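Local coordinates for protein putative 4-hydroxybenzoyl-CoA thioesterase (Geobacillus stearothermophilus, PDB 2OIW) that probably hydrolyses acyl-CoA thioesters, with a hotdog fold like that of 4-hydroxybenzoyl-CoA thioesterases, at residues W30-R35 against I88-I92; W51-R57 against V105-F111; Y75-I81 against L127-Q133. One frame throughout, in Å; residues are numbered along the deposited sequence.

Contact 1 (W30-R35 against I88-I92)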
loop_
_atom_site.group_PDB
_atom_site.type_symbol
_atom_site.label_atom_id
_atom_site.label_comp_id
_atom_site.label_asym_id
_atom_site.label_seq_id
_atom_site.Cartn_x
_atom_site.Cartn_y
_atom_site.Cartn_z
ATOM N N TRP A 30 -2.861 -9.060 -3.755
ATOM C CA TRP A 30 -4.014 -9.801 -4.275
ATOM C C TRP A 30 -3.938 -11.317 -3.974
ATOM O O TRP A 30 -4.960 -11.980 -3.662
ATOM C CB TRP A 30 -4.042 -9.546 -5.790
ATOM C CG TRP A 30 -4.487 -8.149 -6.153
ATOM C CD1 TRP A 30 -5.001 -7.188 -5.319
ATOM C CD2 TRP A 30 -4.548 -7.612 -7.471
ATOM N NE1 TRP A 30 -5.323 -6.058 -6.049
ATOM C CE2 TRP A 30 -5.059 -6.306 -7.372
ATOM C CE3 TRP A 30 -4.166 -8.100 -8.733
ATOM C CZ2 TRP A 30 -5.217 -5.491 -8.489
ATOM C CZ3 TRP A 30 -4.353 -7.309 -9.830
ATOM C CH2 TRP A 30 -4.876 -6.023 -9.705
ATOM N N PHE A 31 -2.733 -11.876 -4.065
ATOM C CA PHE A 31 -2.483 -13.270 -3.640
ATOM C C PHE A 31 -2.807 -13.463 -2.168
ATOM O O PHE A 31 -3.446 -14.442 -1.806
ATOM C CB PHE A 31 -1.020 -13.693 -3.894
ATOM C CG PHE A 31 -0.746 -14.130 -5.312
ATOM C CD1 PHE A 31 -1.699 -14.846 -6.046
ATOM C CD2 PHE A 31 0.482 -13.861 -5.890
ATOM C CE1 PHE A 31 -1.420 -15.269 -7.346
ATOM C CE2 PHE A 31 0.779 -14.269 -7.169
ATOM C CZ PHE A 31 -0.163 -14.966 -7.912
ATOM N N GLU A 32 -2.386 -12.537 -1.314
ATOM C CA GLU A 32 -2.754 -12.656 0.110
ATOM C C GLU A 32 -4.272 -12.538 0.320
ATOM O O GLU A 32 -4.844 -13.201 1.185
ATOM C CB GLU A 32 -2.006 -11.618 0.967
ATOM C CG GLU A 32 -2.231 -11.827 2.503
ATOM C CD GLU A 32 -1.673 -10.666 3.318
ATOM O OE1 GLU A 32 -2.152 -9.539 3.095
ATOM O OE2 GLU A 32 -0.725 -10.872 4.121
ATOM N N ALA A 33 -4.921 -11.672 -0.460
ATOM C CA ALA A 33 -6.383 -11.576 -0.433
ATOM C C ALA A 33 -7.037 -12.947 -0.805
ATOM O O ALA A 33 -7.989 -13.379 -0.178
ATOM C CB ALA A 33 -6.855 -10.432 -1.391
ATOM N N GLY A 34 -6.509 -13.626 -1.820
ATOM C CA GLY A 34 -6.969 -14.977 -2.212
ATOM C C GLY A 34 -6.772 -16.094 -1.187
ATOM O O GLY A 34 -7.431 -17.135 -1.264
ATOM N N ARG A 35 -5.866 -15.891 -0.237
ATOM C CA ARG A 35 -5.628 -16.846 0.886
ATOM C C ARG A 35 -6.648 -16.747 2.054
ATOM O O ARG A 35 -6.619 -17.550 3.010
ATOM C CB ARG A 35 -4.197 -16.660 1.399
ATOM C CG ARG A 35 -3.128 -16.937 0.334
ATOM C CD ARG A 35 -1.744 -16.552 0.829
ATOM N NE ARG A 35 -0.829 -16.433 -0.302
ATOM C CZ ARG A 35 0.110 -15.509 -0.401
ATOM N NH1 ARG A 35 0.257 -14.599 0.561
ATOM N NH2 ARG A 35 0.879 -15.479 -1.484
ATOM N N ILE A 88 1.107 -23.225 -1.090
ATOM C CA ILE A 88 0.001 -22.756 -1.874
ATOM C C ILE A 88 0.433 -22.533 -3.323
ATOM O O ILE A 88 1.506 -21.977 -3.581
ATOM C CB ILE A 88 -0.478 -21.431 -1.276
ATOM C CG1 ILE A 88 -1.115 -21.649 0.113
ATOM C CG2 ILE A 88 -1.371 -20.680 -2.233
ATOM C CD1 ILE A 88 -1.266 -20.354 0.885
ATOM N N TYR A 89 -0.402 -22.965 -4.263
ATOM C CA TYR A 89 -0.245 -22.573 -5.645
ATOM C C TYR A 89 -1.356 -21.566 -5.981
ATOM O O TYR A 89 -2.495 -21.757 -5.571
ATOM C CB TYR A 89 -0.263 -23.780 -6.605
ATOM C CG TYR A 89 -0.094 -23.337 -8.030
ATOM C CD1 TYR A 89 1.137 -22.896 -8.494
ATOM C CD2 TYR A 89 -1.185 -23.292 -8.897
ATOM C CE1 TYR A 89 1.291 -22.446 -9.801
ATOM C CE2 TYR A 89 -1.049 -22.849 -10.175
ATOM C CZ TYR A 89 0.185 -22.429 -10.631
ATOM O OH TYR A 89 0.308 -21.982 -11.922
ATOM N N GLU A 90 -1.035 -20.510 -6.716
ATOM C CA GLU A 90 -2.008 -19.431 -6.950
ATOM C C GLU A 90 -1.784 -18.754 -8.293
ATOM O O GLU A 90 -0.638 -18.692 -8.798
ATOM C CB GLU A 90 -1.974 -18.409 -5.784
ATOM C CG GLU A 90 -0.538 -18.016 -5.380
ATOM C CD GLU A 90 -0.347 -17.684 -3.901
ATOM O OE1 GLU A 90 -1.357 -17.510 -3.156
ATOM O OE2 GLU A 90 0.847 -17.582 -3.489
ATOM N N GLU A 91 -2.869 -18.249 -8.880
ATOM C CA GLU A 91 -2.792 -17.584 -10.176
ATOM C C GLU A 91 -3.707 -16.369 -10.177
ATOM O O GLU A 91 -4.733 -16.370 -9.510
ATOM C CB GLU A 91 -3.241 -18.532 -11.299
ATOM C CG GLU A 91 -2.289 -19.636 -11.619
ATOM C CD GLU A 91 -2.735 -20.472 -12.794
ATOM O OE1 GLU A 91 -3.856 -20.230 -13.316
ATOM O OE2 GLU A 91 -1.973 -21.394 -13.180
ATOM N N ILE A 92 -3.322 -15.334 -10.911
ATOM C CA ILE A 92 -4.227 -14.208 -11.155
ATOM C C ILE A 92 -4.514 -14.103 -12.642
ATOM O O ILE A 92 -3.590 -14.130 -13.458
ATOM C CB ILE A 92 -3.671 -12.872 -10.608
ATOM C CG1 ILE A 92 -3.340 -12.999 -9.124
ATOM C CG2 ILE A 92 -4.682 -11.771 -10.787
ATOM C CD1 ILE A 92 -2.673 -11.784 -8.572
HETATM O O HOH W 1 -3.718 -16.609 -3.588
#

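Contact 2 (W51-R57 against V105-F111)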
loop_
_atom_site.group_PDB
_atom_site.type_symbol
_atom_site.label_atom_id
_atom_site.label_comp_id
_atom_site.label_asym_id
_atom_site.label_seq_id
_atom_site.Cartn_x
_atom_site.Cartn_y
_atom_site.Cartn_z
ATOM N N TRP A 51 -4.178 -15.672 15.742
ATOM C CA TRP A 51 -3.550 -15.814 14.429
ATOM C C TRP A 51 -2.461 -16.890 14.447
ATOM O O TRP A 51 -1.702 -16.989 15.404
ATOM C CB TRP A 51 -2.951 -14.486 13.956
ATOM C CG TRP A 51 -2.786 -14.455 12.453
ATOM C CD1 TRP A 51 -1.645 -14.706 11.746
ATOM C CD2 TRP A 51 -3.812 -14.207 11.493
ATOM N NE1 TRP A 51 -1.893 -14.622 10.399
ATOM C CE2 TRP A 51 -3.218 -14.307 10.212
ATOM C CE3 TRP A 51 -5.180 -13.896 11.584
ATOM C CZ2 TRP A 51 -3.943 -14.114 9.029
ATOM C CZ3 TRP A 51 -5.901 -13.688 10.392
ATOM C CH2 TRP A 51 -5.281 -13.808 9.145
ATOM N N ARG A 52 -2.365 -17.660 13.364
ATOM C CA ARG A 52 -1.496 -18.838 13.304
ATOM C C ARG A 52 -0.599 -18.894 12.057
ATOM O O ARG A 52 0.401 -19.591 12.051
ATOM C CB ARG A 52 -2.352 -20.105 13.369
ATOM C CG ARG A 52 -3.038 -20.236 14.684
ATOM C CD ARG A 52 -4.106 -21.328 14.782
ATOM N NE ARG A 52 -4.920 -20.988 15.967
ATOM C CZ ARG A 52 -4.479 -21.061 17.227
ATOM N NH1 ARG A 52 -3.246 -21.511 17.483
ATOM N NH2 ARG A 52 -5.269 -20.686 18.234
HETATM N N MSE A 53 -0.987 -18.178 11.009
HETATM C CA MSE A 53 -0.385 -18.318 9.686
HETATM C C MSE A 53 0.752 -17.346 9.486
HETATM O O MSE A 53 0.531 -16.150 9.505
HETATM C CB MSE A 53 -1.450 -18.066 8.629
HETATM C CG MSE A 53 -2.446 -19.203 8.476
HETATM SE SE MSE A 53 -1.783 -20.640 7.330
HETATM C CE MSE A 53 -0.967 -21.796 8.625
ATOM N N VAL A 54 1.957 -17.880 9.289
ATOM C CA VAL A 54 3.150 -17.092 9.013
ATOM C C VAL A 54 3.812 -17.535 7.692
ATOM O O VAL A 54 4.262 -18.666 7.574
ATOM C CB VAL A 54 4.211 -17.239 10.151
ATOM C CG1 VAL A 54 5.304 -16.189 9.986
ATOM C CG2 VAL A 54 3.557 -17.140 11.540
ATOM N N ILE A 55 3.925 -16.619 6.726
ATOM C CA ILE A 55 4.645 -16.904 5.465
ATOM C C ILE A 55 6.158 -17.052 5.668
ATOM O O ILE A 55 6.799 -16.317 6.453
ATOM C CB ILE A 55 4.278 -15.856 4.383
ATOM C CG1 ILE A 55 4.635 -16.346 2.970
ATOM C CG2 ILE A 55 4.801 -14.500 4.773
ATOM C CD1 ILE A 55 3.939 -15.545 1.848
ATOM N N ILE A 56 6.740 -18.028 4.989
ATOM C CA ILE A 56 8.191 -18.206 5.048
ATOM C C ILE A 56 8.876 -18.053 3.676
ATOM O O ILE A 56 10.058 -17.729 3.611
ATOM C CB ILE A 56 8.590 -19.566 5.690
ATOM C CG1 ILE A 56 7.994 -20.748 4.917
ATOM C CG2 ILE A 56 8.155 -19.660 7.188
ATOM C CD1 ILE A 56 8.649 -22.123 5.299
ATOM N N ARG A 57 8.136 -18.294 2.594
ATOM C CA ARG A 57 8.660 -18.094 1.246
ATOM C C ARG A 57 7.570 -17.697 0.236
ATOM O O ARG A 57 6.441 -18.155 0.330
ATOM C CB ARG A 57 9.398 -19.360 0.789
ATOM C CG ARG A 57 9.970 -19.278 -0.620
ATOM C CD ARG A 57 10.799 -20.486 -0.992
ATOM N NE ARG A 57 11.280 -20.414 -2.383
ATOM C CZ ARG A 57 12.296 -19.660 -2.841
ATOM N NH1 ARG A 57 12.985 -18.835 -2.033
ATOM N NH2 ARG A 57 12.629 -19.732 -4.132
ATOM N N VAL A 105 4.710 -20.523 0.767
ATOM C CA VAL A 105 4.789 -21.541 1.821
ATOM C C VAL A 105 4.513 -20.805 3.132
ATOM O O VAL A 105 5.120 -19.764 3.413
ATOM C CB VAL A 105 6.191 -22.214 1.852
ATOM C CG1 VAL A 105 6.257 -23.350 2.902
ATOM C CG2 VAL A 105 6.608 -22.720 0.443
ATOM N N TYR A 106 3.576 -21.335 3.896
ATOM C CA TYR A 106 3.167 -20.786 5.181
ATOM C C TYR A 106 3.428 -21.833 6.249
ATOM O O TYR A 106 3.375 -23.019 5.966
ATOM C CB TYR A 106 1.680 -20.490 5.132
ATOM C CG TYR A 106 1.323 -19.103 4.637
ATOM C CD1 TYR A 106 1.221 -18.834 3.283
ATOM C CD2 TYR A 106 1.072 -18.057 5.541
ATOM C CE1 TYR A 106 0.904 -17.538 2.830
ATOM C CE2 TYR A 106 0.740 -16.767 5.087
ATOM C CZ TYR A 106 0.651 -16.519 3.736
ATOM O OH TYR A 106 0.366 -15.234 3.302
ATOM N N VAL A 107 3.731 -21.396 7.465
ATOM C CA VAL A 107 3.815 -22.310 8.588
ATOM C C VAL A 107 2.666 -22.010 9.545
ATOM O O VAL A 107 2.333 -20.847 9.784
ATOM C CB VAL A 107 5.212 -22.273 9.293
ATOM C CG1 VAL A 107 5.515 -20.900 9.893
ATOM C CG2 VAL A 107 5.312 -23.362 10.357
ATOM N N ASN A 108 2.027 -23.066 10.037
ATOM C CA ASN A 108 1.026 -22.964 11.122
ATOM C C ASN A 108 1.792 -22.781 12.431
ATOM O O ASN A 108 2.346 -23.746 12.977
ATOM C CB ASN A 108 0.157 -24.236 11.176
ATOM C CG ASN A 108 -0.722 -24.308 12.439
ATOM O OD1 ASN A 108 -1.315 -23.312 12.883
ATOM N ND2 ASN A 108 -0.818 -25.496 13.005
ATOM N N PHE A 109 1.852 -21.546 12.918
ATOM C CA PHE A 109 2.587 -21.244 14.122
ATOM C C PHE A 109 1.641 -21.056 15.314
ATOM O O PHE A 109 0.763 -20.190 15.307
ATOM C CB PHE A 109 3.521 -20.037 13.939
ATOM C CG PHE A 109 4.572 -19.954 14.991
ATOM C CD1 PHE A 109 5.761 -20.652 14.851
ATOM C CD2 PHE A 109 4.353 -19.217 16.153
ATOM C CE1 PHE A 109 6.741 -20.629 15.866
ATOM C CE2 PHE A 109 5.314 -19.169 17.172
ATOM C CZ PHE A 109 6.518 -19.874 17.022
ATOM N N ASN A 110 1.840 -21.883 16.336
ATOM C CA ASN A 110 1.129 -21.747 17.607
ATOM C C ASN A 110 1.879 -20.781 18.518
ATOM O O ASN A 110 2.908 -21.125 19.119
ATOM C CB ASN A 110 0.923 -23.116 18.270
ATOM C CG ASN A 110 -0.152 -23.100 19.373
ATOM O OD1 ASN A 110 -0.185 -22.216 20.239
ATOM N ND2 ASN A 110 -1.012 -24.108 19.357
ATOM N N PHE A 111 1.336 -19.571 18.601
ATOM C CA PHE A 111 1.927 -18.503 19.380
ATOM C C PHE A 111 1.766 -18.804 20.878
ATOM O O PHE A 111 2.652 -18.478 21.676
ATOM C CB PHE A 111 1.327 -17.146 18.983
ATOM C CG PHE A 111 1.799 -16.628 17.620
ATOM C CD1 PHE A 111 3.051 -16.006 17.479
ATOM C CD2 PHE A 111 0.984 -16.731 16.497
ATOM C CE1 PHE A 111 3.481 -15.510 16.241
ATOM C CE2 PHE A 111 1.401 -16.234 15.243
ATOM C CZ PHE A 111 2.652 -15.624 15.118
HETATM O O HOH W 2 -1.272 -18.974 17.360
HETATM O O HOH W 3 -1.318 -23.020 15.924
HETATM O O HOH W 4 -3.562 -22.096 20.523
#

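Contact 3 (Y75-I81 against L127-Q133)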
loop_
_atom_site.group_PDB
_atom_site.type_symbol
_atom_site.label_atom_id
_atom_site.label_comp_id
_atom_site.label_asym_id
_atom_site.label_seq_id
_atom_site.Cartn_x
_atom_site.Cartn_y
_atom_site.Cartn_z
ATOM N N TYR A 75 -7.134 -17.336 -8.224
ATOM C CA TYR A 75 -7.349 -18.751 -7.936
ATOM C C TYR A 75 -6.268 -19.211 -6.989
ATOM O O TYR A 75 -5.078 -19.034 -7.257
ATOM C CB TYR A 75 -7.269 -19.569 -9.202
ATOM C CG TYR A 75 -8.295 -19.165 -10.225
ATOM C CD1 TYR A 75 -9.582 -19.727 -10.205
ATOM C CD2 TYR A 75 -7.989 -18.245 -11.217
ATOM C CE1 TYR A 75 -10.530 -19.379 -11.149
ATOM C CE2 TYR A 75 -8.951 -17.873 -12.165
ATOM C CZ TYR A 75 -10.205 -18.456 -12.122
ATOM O OH TYR A 75 -11.150 -18.103 -13.029
ATOM N N THR A 76 -6.687 -19.842 -5.903
ATOM C CA THR A 76 -5.783 -20.188 -4.822
ATOM C C THR A 76 -6.060 -21.623 -4.423
ATOM O O THR A 76 -7.189 -21.973 -4.100
ATOM C CB THR A 76 -5.961 -19.230 -3.623
ATOM O OG1 THR A 76 -5.851 -17.862 -4.078
ATOM C CG2 THR A 76 -4.880 -19.517 -2.566
ATOM N N GLY A 77 -5.026 -22.454 -4.492
ATOM C CA GLY A 77 -5.172 -23.867 -4.181
ATOM C C GLY A 77 -4.019 -24.318 -3.318
ATOM O O GLY A 77 -3.056 -23.566 -3.101
ATOM N N ILE A 78 -4.107 -25.563 -2.860
ATOM C CA ILE A 78 -3.074 -26.169 -2.042
ATOM C C ILE A 78 -2.223 -27.100 -2.902
ATOM O O ILE A 78 -2.733 -28.078 -3.437
ATOM C CB ILE A 78 -3.710 -26.956 -0.857
ATOM C CG1 ILE A 78 -4.595 -26.031 0.014
ATOM C CG2 ILE A 78 -2.626 -27.707 -0.027
ATOM C CD1 ILE A 78 -3.803 -24.912 0.698
ATOM N N GLU A 79 -0.933 -26.797 -3.052
ATOM C CA GLU A 79 -0.052 -27.705 -3.804
ATOM C C GLU A 79 0.558 -28.818 -2.928
ATOM O O GLU A 79 0.797 -29.929 -3.401
ATOM C CB GLU A 79 1.066 -26.948 -4.511
ATOM C CG GLU A 79 1.859 -27.842 -5.453
ATOM C CD GLU A 79 3.071 -27.167 -6.083
ATOM O OE1 GLU A 79 3.775 -26.403 -5.384
ATOM O OE2 GLU A 79 3.338 -27.444 -7.283
ATOM N N ARG A 80 0.834 -28.514 -1.665
ATOM C CA ARG A 80 1.317 -29.525 -0.736
ATOM C C ARG A 80 0.812 -29.208 0.659
ATOM O O ARG A 80 0.861 -28.073 1.101
ATOM C CB ARG A 80 2.849 -29.582 -0.766
ATOM C CG ARG A 80 3.454 -30.768 -0.035
ATOM C CD ARG A 80 4.926 -30.492 0.161
ATOM N NE ARG A 80 5.688 -31.731 0.236
ATOM C CZ ARG A 80 5.942 -32.375 1.368
ATOM N NH1 ARG A 80 5.498 -31.885 2.519
ATOM N NH2 ARG A 80 6.641 -33.496 1.347
ATOM N N ILE A 81 0.300 -30.224 1.346
ATOM C CA ILE A 81 0.019 -30.114 2.782
ATOM C C ILE A 81 1.173 -30.786 3.505
ATOM O O ILE A 81 1.340 -31.989 3.404
ATOM C CB ILE A 81 -1.322 -30.793 3.180
ATOM C CG1 ILE A 81 -2.464 -30.291 2.276
ATOM C CG2 ILE A 81 -1.634 -30.522 4.664
ATOM C CD1 ILE A 81 -3.802 -31.073 2.354
ATOM N N LEU A 127 -8.496 -28.960 3.966
ATOM C CA LEU A 127 -7.487 -28.576 2.980
ATOM C C LEU A 127 -7.387 -29.548 1.803
ATOM O O LEU A 127 -7.216 -29.115 0.668
ATOM C CB LEU A 127 -6.124 -28.435 3.660
ATOM C CG LEU A 127 -5.925 -27.320 4.691
ATOM C CD1 LEU A 127 -4.658 -27.563 5.518
ATOM C CD2 LEU A 127 -5.897 -25.950 4.016
ATOM N N ARG A 128 -7.506 -30.855 2.082
ATOM C CA ARG A 128 -7.398 -31.904 1.049
ATOM C C ARG A 128 -8.417 -31.703 -0.078
ATOM O O ARG A 128 -8.219 -32.146 -1.212
ATOM C CB ARG A 128 -7.599 -33.313 1.642
ATOM C CG ARG A 128 -6.386 -33.978 2.308
ATOM C CD ARG A 128 -6.837 -35.206 3.147
ATOM N NE ARG A 128 -5.914 -35.452 4.261
ATOM C CZ ARG A 128 -6.199 -36.124 5.373
ATOM N NH1 ARG A 128 -7.406 -36.653 5.564
ATOM N NH2 ARG A 128 -5.262 -36.268 6.303
ATOM N N GLU A 129 -9.521 -31.044 0.246
ATOM C CA GLU A 129 -10.567 -30.838 -0.733
ATOM C C GLU A 129 -10.395 -29.508 -1.457
ATOM O O GLU A 129 -11.291 -29.077 -2.176
ATOM C CB GLU A 129 -11.962 -30.990 -0.092
ATOM C CG GLU A 129 -12.765 -32.270 -0.506
ATOM C CD GLU A 129 -11.965 -33.580 -0.476
ATOM O OE1 GLU A 129 -11.353 -33.915 0.573
ATOM O OE2 GLU A 129 -11.964 -34.297 -1.510
ATOM N N HIS A 130 -9.246 -28.861 -1.265
ATOM C CA HIS A 130 -8.876 -27.697 -2.079
ATOM C C HIS A 130 -7.480 -27.860 -2.693
ATOM O O HIS A 130 -6.759 -26.891 -2.886
ATOM C CB HIS A 130 -8.993 -26.389 -1.286
ATOM C CG HIS A 130 -10.359 -26.139 -0.723
ATOM N ND1 HIS A 130 -11.445 -25.834 -1.512
ATOM C CD2 HIS A 130 -10.814 -26.154 0.551
ATOM C CE1 HIS A 130 -12.512 -25.673 -0.749
ATOM N NE2 HIS A 130 -12.156 -25.862 0.508
ATOM N N VAL A 131 -7.107 -29.099 -3.013
ATOM C CA VAL A 131 -5.791 -29.366 -3.591
ATOM C C VAL A 131 -5.770 -28.997 -5.087
ATOM O O VAL A 131 -6.704 -29.322 -5.837
ATOM C CB VAL A 131 -5.348 -30.828 -3.341
ATOM C CG1 VAL A 131 -4.072 -31.160 -4.095
ATOM C CG2 VAL A 131 -5.148 -31.050 -1.859
ATOM N N TRP A 132 -4.709 -28.298 -5.493
ATOM C CA TRP A 132 -4.514 -27.870 -6.874
ATOM C C TRP A 132 -3.038 -28.008 -7.223
ATOM O O TRP A 132 -2.176 -27.302 -6.653
ATOM C CB TRP A 132 -4.981 -26.422 -7.064
ATOM C CG TRP A 132 -4.855 -25.850 -8.467
ATOM C CD1 TRP A 132 -4.820 -26.544 -9.657
ATOM C CD2 TRP A 132 -4.801 -24.458 -8.816
ATOM N NE1 TRP A 132 -4.717 -25.665 -10.718
ATOM C CE2 TRP A 132 -4.712 -24.380 -10.230
ATOM C CE3 TRP A 132 -4.807 -23.269 -8.072
ATOM C CZ2 TRP A 132 -4.630 -23.155 -10.910
ATOM C CZ3 TRP A 132 -4.722 -22.052 -8.750
ATOM C CH2 TRP A 132 -4.635 -22.007 -10.154
ATOM N N GLN A 133 -2.763 -28.937 -8.142
ATOM C CA GLN A 133 -1.409 -29.263 -8.556
ATOM C C GLN A 133 -1.302 -29.199 -10.079
ATOM O O GLN A 133 -1.736 -30.119 -10.772
ATOM C CB GLN A 133 -1.006 -30.635 -7.998
ATOM C CG GLN A 133 -0.823 -30.607 -6.486
ATOM C CD GLN A 133 -0.934 -31.968 -5.833
ATOM O OE1 GLN A 133 -1.488 -32.911 -6.404
ATOM N NE2 GLN A 133 -0.420 -32.070 -4.610
#

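Contact 1 (W30-R35 against I88-I92)
The phenyl ring of F31 is sandwiched between two side chains of the strand, E90 over one face and I92 over the other. E90 CG sits 3.7 Å from the centroid of the F31 ring, shifted toward the rim, and the carboxylate beyond it lies stacked against the ring, the two planes 23° apart. Over the second face comes the end of I92, whose CD1 is 4.0 Å from the same F31 centroid; this methyl also reaches W30, meeting the indole at its edge and W30 CB at 3.8 Å. The arrangement belongs to the hotdog fold, in which a helix, here 27-34, is wrapped by a curved antiparallel sheet; W30 points at strand 85-94, while F31 brings only the end of its ring to it. Past the ring, R35 forms a salt bridge with E90 through NE and NH2, guanidinium and carboxylate planes well turned from each other. R35 NE reaches E90 OE1 at 3.1 Å on the syn lone pair, and NH2 reaches E90 OE2 at 2.9 Å in a nearly straight bond (168°). The E90 chain places CG between backbone N and carbonyl carbon (chi1 46°) and bends at chi2, which brings CG against F31 while the oxygens face R35. A water bridges F31 O and E90 OE1, and S104 gives E90 OE2 a second partner. The methylenes of R35 rest on I88, R35 CD lying 3.8 Å from I88 CD1.

Contact 2 (W51-R57 against V105-F111)
Y106 and I55 face each other in a non-hydrogen-bonded pair of antiparallel strands. Y106 CB lies 4.1 Å from M53 SE, the selenium of a selenomethionine placed obliquely to the ring in a Met-aromatic contact. CG anti to the carbonyl carbon (chi1 -89°) lays the ring across I55. Y106 CD2 then passes M53 CB and comes within 3.4 Å of I55 N. Over one ring face sits I55 CB, 3.8 Å from the Y106 centroid in a CH-pi contact, while CE1 and CZ of Y106 meet I55 CD1. At the tip OH touches the same methyl and takes a weak hydrogen bond from R35. On the opposite face of the sheet V54 packs against V107 and F109. Strands 53-62 and 97-110 pair here in the hotdog sheet, V54 and V107 exchanging two backbone bonds. A classic beta bulge follows: I56 N gives V105 O a nearly linear bond of 2.8 Å, whereas R57 N reaches that oxygen only weakly. R57 forms salt bridges with E59 and with D61 of the third subunit. A water bridges R52 NH1 and N108 OD1, while N108 ND2 bonds E117. The Y106 hydroxyl is buried beside I55, and the weak bond from R35 gives it a polar partner.

Contact 3 (Y75-I81 against L127-Q133)
The chi1 of W132 (-179°) sets its CG opposite the backbone N and lays the indole along the strand toward Y75, while Q133, its CG beside the backbone N (chi1 -70°) and its chain extended beyond, reaches over to E79. The C-terminal tail after helix 121-128 lies against strand 72-81 of the hotdog sheet, joined to it by a single beta bridge between I78 and V131. I78 N donates to H130 O at 3.0 Å, and W132 N returns a bond to I78 O at 2.9 Å from above the carbonyl plane, so the backbone of I78 is held through both its N-H and its C=O. W132 turns the edge of its indole to the strand: Y75 O and G77 N lie near the ring plane, and W132 CZ3 is 3.6 Å from Y75 CB. G77 contributes no side chain here, and a CB on it would collide with W132 CB. Y89 meets the indole edge-to-face, and E91 also touches the W132 side chain. An alanine here would take away the indole rim that touches Y75 CB and is likely to open a gap beside Y75 and G77 and to deprive Y89 of its aromatic partner. Back at the end of the helix, the apolar ends gather. I81 CD1 comes to 3.7 Å from L127 CB and also meets the R128 backbone N, while I78 CD1 lies 4.1 Å from L127 CD2. The E79 carboxylate pairs with R103; separately, Q133 NE2 meets E79 O at 2.7 Å, with an almost straight N-H...O angle of 178° and the oxygen in the plane of the Q133 amide.

Overall arrangement
Strand 5-9 opens the chain, followed by helices 27-34 and 36-42, then strands 53-62, 72-81, 85-94 and 97-110, and last helix 121-128 with its tail. Contact 1 closes the loop from helix 27-34 to strand 85-94, contact 2 that from strand 53-62 to strand 97-110, and contact 3 that from strand 72-81 to the C-terminal tail. Each pair crosses, since their segments alternate along the chain, and none nests. Contacts 1 and 3 meet through backbone pairing of strands 72-81 and 85-94; contacts 1 and 2 meet where R35 reaches Y106. Contacts 2 and 3 do not touch. Together they tie the helix, the curved sheet and the tail into one domain.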